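Local coordinates for glycoside Hydrolase (Bacteroides uniformis, PDB 5T9X), which probably hydrolyses agarose-type polysaccharides as a family 16 glycoside hydrolase of a gut bacterium's agarose-degrading pathway, at residues Leu120-Ile132 with Lys142-Ser154. Residues are numbered along the deposited sequence; the frame is centred on the assembly and turned at random.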
loop_
_atom_site.group_PDB
_atom_site.type_symbol
_atom_site.label_atom_id
_atom_site.label_comp_id
_atom_site.label_asym_id
_atom_site.label_seq_id
_atom_site.Cartn_x
_atom_site.Cartn_y
_atom_site.Cartn_z
ATOM N N LEU A 120 -5.284 1.714 12.533
ATOM C CA LEU A 120 -4.872 0.381 12.125
ATOM C C LEU A 120 -3.368 0.309 12.357
ATOM O O LEU A 120 -2.636 1.214 11.981
ATOM C CB LEU A 120 -5.179 0.173 10.654
ATOM C CG LEU A 120 -4.716 -1.139 10.053
ATOM C CD1 LEU A 120 -5.390 -2.307 10.750
ATOM C CD2 LEU A 120 -5.008 -1.140 8.565
ATOM N N ARG A 121 -2.925 -0.754 13.003
ATOM C CA ARG A 121 -1.535 -0.905 13.387
ATOM C C ARG A 121 -1.036 -2.254 12.871
ATOM O O ARG A 121 -1.667 -3.289 13.122
ATOM C CB ARG A 121 -1.380 -0.838 14.912
ATOM C CG ARG A 121 -2.036 0.370 15.600
ATOM C CD ARG A 121 -2.016 0.248 17.133
ATOM N NE ARG A 121 -0.638 0.039 17.566
ATOM C CZ ARG A 121 0.248 1.001 17.849
ATOM N NH1 ARG A 121 -0.094 2.311 17.840
ATOM N NH2 ARG A 121 1.500 0.632 18.161
ATOM N N ILE A 122 0.074 -2.230 12.134
ATOM C CA ILE A 122 0.691 -3.446 11.653
ATOM C C ILE A 122 2.073 -3.530 12.243
ATOM O O ILE A 122 2.891 -2.690 11.951
ATOM C CB ILE A 122 0.778 -3.448 10.128
ATOM C CG1 ILE A 122 -0.613 -3.289 9.557
ATOM C CG2 ILE A 122 1.422 -4.746 9.605
ATOM C CD1 ILE A 122 -0.640 -3.386 8.058
ATOM N N GLU A 123 2.333 -4.549 13.063
ATOM C CA GLU A 123 3.656 -4.705 13.675
ATOM C C GLU A 123 4.580 -5.689 12.934
ATOM O O GLU A 123 4.148 -6.455 12.093
ATOM C CB GLU A 123 3.569 -4.998 15.197
ATOM C CG GLU A 123 2.968 -6.320 15.694
ATOM C CD GLU A 123 3.343 -6.633 17.171
ATOM O OE1 GLU A 123 3.600 -5.672 17.950
ATOM O OE2 GLU A 123 3.401 -7.836 17.560
ATOM N N THR A 124 5.861 -5.618 13.270
ATOM C CA THR A 124 6.875 -6.522 12.775
ATOM C C THR A 124 7.702 -7.103 13.927
ATOM O O THR A 124 8.143 -6.378 14.788
ATOM C CB THR A 124 7.784 -5.767 11.823
ATOM O OG1 THR A 124 6.971 -5.232 10.787
ATOM C CG2 THR A 124 8.822 -6.669 11.208
ATOM N N SER A 125 7.912 -8.411 13.921
ATOM C CA SER A 125 8.732 -9.065 14.917
ATOM C C SER A 125 9.468 -10.199 14.264
ATOM O O SER A 125 9.220 -10.515 13.113
ATOM C CB SER A 125 7.876 -9.586 16.073
ATOM O OG SER A 125 7.143 -10.743 15.714
ATOM N N ARG A 126 10.365 -10.810 15.021
ATOM C CA ARG A 126 11.059 -12.014 14.604
ATOM C C ARG A 126 11.388 -12.828 15.852
ATOM O O ARG A 126 12.317 -12.488 16.579
ATOM C CB ARG A 126 12.335 -11.665 13.814
ATOM C CG ARG A 126 13.073 -12.888 13.306
ATOM C CD ARG A 126 14.328 -12.554 12.538
ATOM N NE ARG A 126 14.065 -11.781 11.328
ATOM C CZ ARG A 126 14.687 -10.654 10.968
ATOM N NH1 ARG A 126 15.662 -10.133 11.693
ATOM N NH2 ARG A 126 14.334 -10.026 9.844
ATOM N N PRO A 127 10.643 -13.909 16.104
ATOM C CA PRO A 127 10.972 -14.796 17.226
ATOM C C PRO A 127 12.386 -15.417 17.162
ATOM O O PRO A 127 13.037 -15.387 16.111
ATOM C CB PRO A 127 9.934 -15.911 17.107
ATOM C CG PRO A 127 8.865 -15.376 16.244
ATOM C CD PRO A 127 9.522 -14.429 15.311
ATOM N N ASP A 128 12.850 -15.976 18.278
ATOM C CA ASP A 128 14.144 -16.687 18.304
ATOM C C ASP A 128 14.061 -17.959 17.466
ATOM O O ASP A 128 14.962 -18.285 16.706
ATOM C CB ASP A 128 14.535 -17.078 19.741
ATOM C CG ASP A 128 14.795 -15.878 20.634
ATOM O OD1 ASP A 128 15.380 -14.884 20.147
ATOM O OD2 ASP A 128 14.422 -15.942 21.832
ATOM N N ASP A 129 12.940 -18.653 17.624
ATOM C CA ASP A 129 12.667 -19.912 16.944
ATOM C C ASP A 129 12.110 -19.782 15.499
ATOM O O ASP A 129 11.633 -20.767 14.949
ATOM C CB ASP A 129 11.693 -20.746 17.814
ATOM C CG ASP A 129 10.401 -19.982 18.164
ATOM O OD1 ASP A 129 10.508 -18.884 18.767
ATOM O OD2 ASP A 129 9.293 -20.471 17.851
ATOM N N VAL A 130 12.154 -18.608 14.871
ATOM C CA VAL A 130 11.548 -18.464 13.530
ATOM C C VAL A 130 12.182 -19.392 12.474
ATOM O O VAL A 130 13.396 -19.584 12.444
ATOM C CB VAL A 130 11.612 -17.006 13.010
ATOM C CG1 VAL A 130 13.021 -16.622 12.570
ATOM C CG2 VAL A 130 10.627 -16.808 11.870
ATOM N N LYS A 131 11.358 -19.914 11.581
ATOM C CA LYS A 131 11.858 -20.760 10.509
ATOM C C LYS A 131 12.763 -20.038 9.513
ATOM O O LYS A 131 12.796 -18.821 9.437
ATOM C CB LYS A 131 10.703 -21.440 9.774
ATOM C CG LYS A 131 9.829 -20.548 8.911
ATOM C CD LYS A 131 8.525 -21.266 8.535
ATOM C CE LYS A 131 8.041 -20.803 7.157
ATOM N NZ LYS A 131 6.649 -21.191 6.779
ATOM N N ILE A 132 13.504 -20.828 8.757
ATOM C CA ILE A 132 14.393 -20.327 7.734
ATOM C C ILE A 132 13.624 -20.452 6.433
ATOM O O ILE A 132 12.909 -21.443 6.216
ATOM C CB ILE A 132 15.707 -21.156 7.683
ATOM C CG1 ILE A 132 16.340 -21.246 9.079
ATOM C CG2 ILE A 132 16.733 -20.559 6.718
ATOM C CD1 ILE A 132 17.578 -22.130 9.139
ATOM N N LYS A 142 19.581 -17.313 -1.192
ATOM C CA LYS A 142 20.015 -17.015 0.169
ATOM C C LYS A 142 19.027 -17.585 1.207
ATOM O O LYS A 142 17.822 -17.463 1.048
ATOM C CB LYS A 142 20.144 -15.501 0.318
ATOM C CG LYS A 142 21.095 -15.040 1.402
ATOM C CD LYS A 142 21.650 -13.650 1.100
ATOM C CE LYS A 142 22.794 -13.278 2.035
ATOM N NZ LYS A 142 23.515 -12.076 1.524
ATOM N N MET A 143 19.537 -18.242 2.241
ATOM C CA MET A 143 18.707 -18.711 3.331
ATOM C C MET A 143 18.683 -17.624 4.381
ATOM O O MET A 143 19.733 -17.208 4.810
ATOM C CB MET A 143 19.296 -19.988 3.943
ATOM C CG MET A 143 19.447 -21.151 2.973
ATOM S SD MET A 143 17.940 -21.624 2.094
ATOM C CE MET A 143 16.900 -22.135 3.460
ATOM N N MET A 144 17.504 -17.165 4.790
ATOM C CA MET A 144 17.392 -16.159 5.859
ATOM C C MET A 144 16.371 -16.543 6.895
ATOM O O MET A 144 15.500 -17.356 6.622
ATOM C CB MET A 144 16.938 -14.828 5.307
ATOM C CG MET A 144 17.574 -14.493 3.992
ATOM S SD MET A 144 17.381 -12.747 3.704
ATOM C CE MET A 144 18.085 -12.701 2.081
ATOM N N PRO A 145 16.452 -15.927 8.078
ATOM C CA PRO A 145 15.344 -16.067 9.012
ATOM C C PRO A 145 14.129 -15.287 8.524
ATOM O O PRO A 145 14.264 -14.186 7.979
ATOM C CB PRO A 145 15.880 -15.461 10.312
ATOM C CG PRO A 145 17.359 -15.333 10.126
ATOM C CD PRO A 145 17.555 -15.140 8.654
ATOM N N GLY A 146 12.955 -15.879 8.712
ATOM C CA GLY A 146 11.691 -15.237 8.410
ATOM C C GLY A 146 11.454 -13.968 9.204
ATOM O O GLY A 146 12.053 -13.765 10.256
ATOM N N THR A 147 10.586 -13.114 8.677
ATOM C CA THR A 147 10.203 -11.888 9.334
ATOM C C THR A 147 8.686 -11.876 9.443
ATOM O O THR A 147 8.012 -11.895 8.438
ATOM C CB THR A 147 10.703 -10.706 8.524
ATOM O OG1 THR A 147 12.106 -10.889 8.254
ATOM C CG2 THR A 147 10.487 -9.432 9.283
ATOM N N TYR A 148 8.156 -11.897 10.659
ATOM C CA TYR A 148 6.718 -11.899 10.867
ATOM C C TYR A 148 6.206 -10.472 10.748
ATOM O O TYR A 148 6.821 -9.540 11.274
ATOM C CB TYR A 148 6.346 -12.400 12.257
ATOM C CG TYR A 148 6.460 -13.865 12.544
ATOM C CD1 TYR A 148 6.988 -14.775 11.618
ATOM C CD2 TYR A 148 6.075 -14.350 13.802
ATOM C CE1 TYR A 148 7.081 -16.133 11.925
ATOM C CE2 TYR A 148 6.163 -15.700 14.116
ATOM C CZ TYR A 148 6.665 -16.586 13.174
ATOM O OH TYR A 148 6.739 -17.914 13.486
ATOM N N THR A 149 5.082 -10.305 10.059
ATOM C CA THR A 149 4.426 -9.021 9.989
ATOM C C THR A 149 2.961 -9.238 9.671
ATOM O O THR A 149 2.443 -10.340 9.899
ATOM C CB THR A 149 5.147 -8.084 9.003
ATOM O OG1 THR A 149 4.656 -6.755 9.164
ATOM C CG2 THR A 149 4.958 -8.535 7.559
ATOM N N GLY A 150 2.270 -8.220 9.186
ATOM C CA GLY A 150 0.826 -8.333 8.952
ATOM C C GLY A 150 0.315 -7.875 7.601
ATOM O O GLY A 150 0.972 -7.120 6.916
ATOM N N CYS A 151 -0.877 -8.341 7.251
ATOM C CA CYS A 151 -1.545 -7.985 6.015
ATOM C C CYS A 151 -3.051 -7.925 6.229
ATOM O O CYS A 151 -3.621 -8.781 6.896
ATOM C CB CYS A 151 -1.230 -9.028 4.954
ATOM S SG CYS A 151 -1.726 -8.563 3.289
ATOM N N VAL A 152 -3.684 -6.924 5.636
ATOM C CA VAL A 152 -5.116 -6.698 5.743
ATOM C C VAL A 152 -5.708 -6.614 4.339
ATOM O O VAL A 152 -5.095 -6.072 3.414
ATOM C CB VAL A 152 -5.334 -5.386 6.512
ATOM C CG1 VAL A 152 -6.730 -4.824 6.354
ATOM C CG2 VAL A 152 -5.027 -5.607 7.985
ATOM N N THR A 153 -6.921 -7.140 4.195
ATOM C CA THR A 153 -7.659 -7.114 2.938
ATOM C C THR A 153 -9.078 -6.662 3.189
ATOM O O THR A 153 -9.721 -7.119 4.145
ATOM C CB THR A 153 -7.740 -8.526 2.299
ATOM O OG1 THR A 153 -6.421 -9.044 2.132
ATOM C CG2 THR A 153 -8.429 -8.479 0.914
ATOM N N SER A 154 -9.593 -5.833 2.282
ATOM C CA SER A 154 -10.973 -5.372 2.365
ATOM C C SER A 154 -11.981 -6.503 2.147
ATOM O O SER A 154 -11.676 -7.509 1.505
ATOM C CB SER A 154 -11.220 -4.293 1.326
ATOM O OG SER A 154 -11.142 -4.851 0.039
HETATM O O HOH W 1 8.313 -19.567 11.895
#
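Pro127 lies over one face of the Tyr148 ring in a CH-pi contact, its CD 3.9 Å from the ring centroid and displaced toward the rim. Val130 slides past the same ring obliquely, with CG2 3.6 Å from Tyr148 CE1, and at the ring's edge a water joins Tyr148 OH to the backbone N of Lys131.

The Arg126 guanidinium is used at its edge. With CG anti to the backbone N (chi1 -178°) and the chain bent at chi3, NE reaches Gly146 O at 3.0 Å, from above that carbonyl's plane, while NH2 meets Thr147 OG1 at 2.9 Å in a nearly straight bond (172°). Both acceptors lie in the guanidinium plane, which fixes its rotation; NH1 turns to Pro316 O, and Thr147 OG1 is also hydrogen-bonded to Asp305 OD2.

Ser125 and Tyr148 form an isolated antiparallel hydrogen-bonded pair. To one side of it Thr149 OG1 donates to Glu123 O (3.0 Å); to the other Gly146 N bonds Lys131 O beside the non-hydrogen-bonded pair Ile132-Pro145. Toward Leu120 the chains part into the two sheets of the beta-sandwich, where Ile122 CG2 packs 3.6 Å from Gly150 N and Leu120 CD1 faces Val152 CG2 more loosely at 4.3 Å.

Apolar contacts thus predominate between the sheets, whereas past Glu123 polar pairing accompanies packing on Tyr148; there neutral acceptors grip the arginine, and the Asp305 carboxylate, linked through Thr147, probably offsets part of its charge.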